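Local coordinates for xylose isomerase-like TIM barrel domain-containing protein (Parabacteroides distasonis, PDB 4KW2), which is of unknown function but adopts a xylose isomerase-like TIM barrel, consistent with a sugar isomerase or a related enzyme, at residues T208-D213 / I253-E258. Numbering follows the deposited sequence.
Sequences TDKMED and IRNSLE. With SO4 (sulfate ion), chain B.
S256 and N255, adjacent on helix 250-262, hold the type II beta turn at 208-211 and illustrate how a helix can fix a loop by gripping both backbone and side chains. The hydroxyl of S256 donates to T208 O over 2.7 Å, meeting a lone pair in the carbonyl plane; this oxygen also accepts from M211 N. The same OG lies 2.6 Å from K210 N, a weak, bent bond (123°), so one hydroxyl bridges two sites on the turn.

Followed outward, N255 places CB 3.2 Å from D209 OD1 and against CE of K210; CG, set anti to its own carbonyl carbon (chi1 -69°), turns the amide toward the paired tips of D209 and K210. At the tip ND2 donates to D209 OD1 (3.3 Å) on its syn side, though well out of the carboxylate plane, and only weakly to OD2; the amide and carboxylate planes are nearly parallel (14° apart) but offset. K210 NZ closes the group with a salt bridge to D209 OD1 (3.5 Å). With an alanine at D209 the N255 amide is likely to lose this acceptor, and the K210 ammonium its carboxylate partner.

This beta-alpha loop of the TIM barrel, at the C-terminal strand ends where such barrels usually place the active site, is thereby tied to the helix after the eighth strand, while M211 packs on helix 222-232 and I253 reaches strand 238-241 and helix 36-46.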
# COMPACT_ATOMS: atom_id res chain seq x y z
N THR A 208 7.64 12.41 -0.00
CA THR A 208 6.87 13.36 -0.78
C THR A 208 7.53 14.73 -0.76
O THR A 208 8.48 14.98 -0.01
CB THR A 208 5.43 13.50 -0.25
OG1 THR A 208 5.45 13.98 1.10
CG2 THR A 208 4.73 12.16 -0.28
N ASP A 209 7.02 15.61 -1.61
CA ASP A 209 7.46 17.00 -1.69
C ASP A 209 7.27 17.67 -0.32
O ASP A 209 6.15 17.75 0.18
CB ASP A 209 6.63 17.72 -2.76
CG ASP A 209 7.24 19.04 -3.20
OD1 ASP A 209 8.19 19.54 -2.57
OD2 ASP A 209 6.75 19.58 -4.21
N LYS A 210 8.37 18.12 0.27
CA LYS A 210 8.37 18.76 1.60
C LYS A 210 7.76 17.90 2.72
O LYS A 210 7.30 18.42 3.73
CB LYS A 210 7.70 20.14 1.50
CG LYS A 210 8.58 21.14 0.76
CD LYS A 210 7.81 22.01 -0.21
CE LYS A 210 8.77 22.84 -1.06
NZ LYS A 210 8.24 23.06 -2.43
N MSE A 211 7.83 16.58 2.54
CA MSE A 211 7.20 15.58 3.42
C MSE A 211 5.75 15.89 3.72
O MSE A 211 5.25 15.59 4.80
CB MSE A 211 8.04 15.37 4.68
CG MSE A 211 9.32 14.65 4.29
SE MSE A 211 10.55 14.49 5.82
CE MSE A 211 9.46 13.19 6.80
N GLU A 212 5.05 16.46 2.75
CA GLU A 212 3.62 16.67 2.89
C GLU A 212 2.92 15.32 2.98
O GLU A 212 3.37 14.32 2.43
CB GLU A 212 3.08 17.48 1.70
CG GLU A 212 3.13 16.74 0.37
CD GLU A 212 2.70 17.59 -0.81
OE1 GLU A 212 2.51 18.82 -0.64
OE2 GLU A 212 2.53 17.02 -1.92
N ASP A 213 1.80 15.30 3.70
CA ASP A 213 1.03 14.09 3.85
C ASP A 213 -0.45 14.44 4.04
O ASP A 213 -0.78 15.56 4.41
CB ASP A 213 1.56 13.27 5.02
CG ASP A 213 0.96 11.88 5.08
OD1 ASP A 213 1.12 11.11 4.11
OD2 ASP A 213 0.31 11.54 6.10
N ILE A 253 11.39 15.75 -5.59
CA ILE A 253 12.17 15.16 -4.50
C ILE A 253 13.32 16.09 -4.10
O ILE A 253 13.64 16.22 -2.92
CB ILE A 253 12.68 13.75 -4.87
CG1 ILE A 253 11.50 12.82 -5.19
CG2 ILE A 253 13.50 13.15 -3.74
CD1 ILE A 253 10.52 12.61 -4.05
N ARG A 254 13.92 16.78 -5.08
CA ARG A 254 14.98 17.74 -4.78
C ARG A 254 14.53 18.85 -3.83
O ARG A 254 15.34 19.36 -3.06
CB ARG A 254 15.60 18.32 -6.05
CG ARG A 254 16.70 17.42 -6.60
CD ARG A 254 17.24 17.91 -7.93
NE ARG A 254 17.92 19.20 -7.85
CZ ARG A 254 19.14 19.41 -7.34
NH1 ARG A 254 19.85 18.41 -6.82
NH2 ARG A 254 19.66 20.63 -7.36
N ASN A 255 13.24 19.20 -3.85
CA ASN A 255 12.68 20.12 -2.84
C ASN A 255 12.82 19.62 -1.41
O ASN A 255 13.11 20.41 -0.51
CB ASN A 255 11.20 20.37 -3.10
CG ASN A 255 10.96 21.18 -4.36
OD1 ASN A 255 11.76 22.03 -4.71
ND2 ASN A 255 9.85 20.90 -5.03
N SER A 256 12.58 18.33 -1.19
CA SER A 256 12.75 17.75 0.14
C SER A 256 14.22 17.53 0.47
O SER A 256 14.66 17.83 1.58
CB SER A 256 11.98 16.44 0.26
OG SER A 256 10.59 16.69 0.32
N LEU A 257 14.98 17.03 -0.49
CA LEU A 257 16.42 16.79 -0.28
C LEU A 257 17.14 18.06 0.13
O LEU A 257 18.10 18.02 0.90
CB LEU A 257 17.06 16.19 -1.54
CG LEU A 257 16.59 14.77 -1.87
CD1 LEU A 257 17.24 14.28 -3.15
CD2 LEU A 257 16.88 13.81 -0.72
N GLU A 258 16.66 19.20 -0.37
CA GLU A 258 17.20 20.52 -0.01
C GLU A 258 17.32 20.70 1.50
O GLU A 258 18.38 21.08 2.00
CB GLU A 258 16.29 21.60 -0.61
CG GLU A 258 16.75 23.03 -0.38
CD GLU A 258 15.79 24.05 -0.97
OE1 GLU A 258 14.95 23.68 -1.82
OE2 GLU A 258 15.87 25.24 -0.58
S SO4 B . 17.58 22.34 -9.98
O1 SO4 B . 18.75 22.57 -9.10
O2 SO4 B . 18.05 21.94 -11.31
O3 SO4 B . 16.72 21.29 -9.40
O4 SO4 B . 16.81 23.60 -10.10